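Local coordinates for protein catalase (Exiguobacterium oxidotolerans, PDB 2J2M) that probably breaks down hydrogen peroxide to water and oxygen as a haem-containing catalase assembled from four subunits, at residues 381-385 and 386-390. Residues are numbered along the deposited sequence; the frame is centred on the assembly and turned at random.
Sequences VNYEP and NRYQD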
loop_
_atom_site.group_PDB
_atom_site.type_symbol
_atom_site.label_atom_id
_atom_site.label_comp_id
_atom_site.label_asym_id
_atom_site.label_seq_id
_atom_site.Cartn_x
_atom_site.Cartn_y
_atom_site.Cartn_z
ATOM N N VAL A 381 -22.222 -13.276 11.880
ATOM C CA VAL A 381 -23.324 -12.495 11.334
ATOM C C VAL A 381 -22.835 -11.130 10.876
ATOM O O VAL A 381 -22.874 -10.136 11.630
ATOM C CB VAL A 381 -24.487 -12.334 12.349
ATOM C CG1 VAL A 381 -25.699 -11.653 11.682
ATOM C CG2 VAL A 381 -24.880 -13.701 12.943
ATOM N N ASN A 382 -22.399 -11.092 9.615
ATOM C CA ASN A 382 -21.850 -9.879 9.003
ATOM C C ASN A 382 -22.791 -9.225 7.960
ATOM O O ASN A 382 -22.354 -8.482 7.078
ATOM C CB ASN A 382 -20.443 -10.158 8.434
ATOM C CG ASN A 382 -20.428 -11.263 7.355
ATOM O OD1 ASN A 382 -21.476 -11.701 6.859
ATOM N ND2 ASN A 382 -19.229 -11.704 6.987
ATOM N N TYR A 383 -24.090 -9.494 8.079
ATOM C CA TYR A 383 -25.071 -8.956 7.128
ATOM C C TYR A 383 -26.297 -8.490 7.887
ATOM O O TYR A 383 -26.657 -9.106 8.890
ATOM C CB TYR A 383 -25.467 -10.019 6.083
ATOM C CG TYR A 383 -26.081 -11.242 6.702
ATOM C CD1 TYR A 383 -27.466 -11.353 6.837
ATOM C CD2 TYR A 383 -25.285 -12.279 7.181
ATOM C CE1 TYR A 383 -28.059 -12.482 7.414
ATOM C CE2 TYR A 383 -25.870 -13.417 7.783
ATOM C CZ TYR A 383 -27.265 -13.502 7.890
ATOM O OH TYR A 383 -27.859 -14.603 8.468
ATOM N N GLU A 384 -26.919 -7.409 7.409
ATOM C CA GLU A 384 -28.195 -6.888 7.942
ATOM C C GLU A 384 -29.140 -6.536 6.784
ATOM O O GLU A 384 -28.696 -6.014 5.771
ATOM C CB GLU A 384 -27.938 -5.637 8.773
ATOM C CG GLU A 384 -29.001 -5.293 9.799
ATOM C CD GLU A 384 -30.160 -4.490 9.249
ATOM O OE1 GLU A 384 -31.210 -4.495 9.913
ATOM O OE2 GLU A 384 -30.043 -3.856 8.171
ATOM N N PRO A 385 -30.441 -6.838 6.902
ATOM C CA PRO A 385 -31.156 -7.538 7.976
ATOM C C PRO A 385 -30.714 -8.989 8.151
ATOM O O PRO A 385 -30.165 -9.604 7.236
ATOM C CB PRO A 385 -32.632 -7.451 7.544
ATOM C CG PRO A 385 -32.579 -7.334 6.080
ATOM C CD PRO A 385 -31.361 -6.457 5.815
ATOM N N ASN A 386 -30.922 -9.484 9.363
ATOM C CA ASN A 386 -30.690 -10.875 9.729
ATOM C C ASN A 386 -31.778 -11.286 10.740
ATOM O O ASN A 386 -32.609 -10.436 11.116
ATOM C CB ASN A 386 -29.274 -11.052 10.299
ATOM C CG ASN A 386 -28.964 -10.083 11.406
ATOM O OD1 ASN A 386 -29.528 -10.163 12.489
ATOM N ND2 ASN A 386 -28.065 -9.166 11.142
ATOM N N ARG A 387 -31.765 -12.556 11.163
ATOM C CA ARG A 387 -32.792 -13.136 12.043
ATOM C C ARG A 387 -32.538 -12.960 13.542
ATOM O O ARG A 387 -33.404 -13.255 14.375
ATOM C CB ARG A 387 -32.968 -14.637 11.756
ATOM C CG ARG A 387 -31.748 -15.502 12.057
ATOM C CD ARG A 387 -32.028 -16.992 11.785
ATOM N NE ARG A 387 -32.159 -17.325 10.363
ATOM C CZ ARG A 387 -31.185 -17.812 9.580
ATOM N NH1 ARG A 387 -29.966 -18.047 10.050
ATOM N NH2 ARG A 387 -31.438 -18.094 8.313
ATOM N N TYR A 388 -31.348 -12.500 13.889
ATOM C CA TYR A 388 -30.906 -12.529 15.270
ATOM C C TYR A 388 -31.218 -11.203 15.949
ATOM O O TYR A 388 -30.924 -10.125 15.427
ATOM C CB TYR A 388 -29.419 -12.875 15.324
ATOM C CG TYR A 388 -29.053 -14.132 14.543
ATOM C CD1 TYR A 388 -28.519 -14.052 13.243
ATOM C CD2 TYR A 388 -29.229 -15.397 15.101
ATOM C CE1 TYR A 388 -28.168 -15.208 12.516
ATOM C CE2 TYR A 388 -28.878 -16.563 14.388
ATOM C CZ TYR A 388 -28.354 -16.446 13.101
ATOM O OH TYR A 388 -28.032 -17.577 12.418
ATOM N N GLN A 389 -31.848 -11.289 17.110
ATOM C CA GLN A 389 -32.319 -10.106 17.820
ATOM C C GLN A 389 -31.192 -9.389 18.560
ATOM O O GLN A 389 -31.299 -8.199 18.812
ATOM C CB GLN A 389 -33.449 -10.466 18.808
ATOM C CG GLN A 389 -34.697 -9.601 18.632
ATOM C CD GLN A 389 -35.444 -9.354 19.942
ATOM O OE1 GLN A 389 -36.099 -10.255 20.494
ATOM N NE2 GLN A 389 -35.351 -8.119 20.444
ATOM N N ASP A 390 -30.129 -10.119 18.900
ATOM C CA ASP A 390 -29.025 -9.558 19.667
ATOM C C ASP A 390 -27.877 -8.977 18.838
ATOM O O ASP A 390 -26.891 -8.486 19.398
ATOM C CB ASP A 390 -28.506 -10.544 20.726
ATOM C CG ASP A 390 -27.898 -11.810 20.122
ATOM O OD1 ASP A 390 -28.354 -12.249 19.023
ATOM O OD2 ASP A 390 -26.973 -12.400 20.760
#
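Asn386 turns its side-chain amide back into the bend of the loop, where ND2 donates to the backbone O of Tyr383 at 2.7 Å. The bond is nearly straight, 170° at the hydrogen, and lies in the planes of both the amide and the carbonyl. With CG set between the backbone N and the carbonyl carbon (chi1 52°), the same amide also reaches forward: Asn386 OD1 accepts from the backbone N of Tyr388 at 3.3 Å, closing an Asx turn. Tyr366 OH also bonds ND2 and Lys393 NZ bonds OD1, so both ends of this buried amide are gripped twice. The chain turns here just after the cis peptide bond preceding Pro385.

Packing is tight around this amide. CB of Asn386 comes within 3.4 Å of Tyr383 CE1, ring and amide planes standing almost perpendicular, while Val381 CG1 approaches Asn386 ND2 to 3.5 Å. The looser side is at partly exposed Tyr388, whose CE1 meets the other methyl of Val381, CG2, at 3.6 Å. CG of Arg387 lies over the centre of one face of the neighbouring Tyr388 ring. Arg387 NH1 donates to Tyr388 OH at 3.1 Å, in the guanidinium plane, and also forms a salt bridge with Asp161 of a second subunit.

Cutting Asn386 back to an alanine is likely to leave the Tyr383 carbonyl without this donor and the Asx turn unclosed, letting the bend shift.

Tyr383 OH bonds Asp165 of the second subunit; Glu384 bonds Asn19 of a third. The Asn386 amide thus ties the loop to itself, whereas Tyr383 OH and the charged ends of Glu384 and Arg387 are engaged by other subunits.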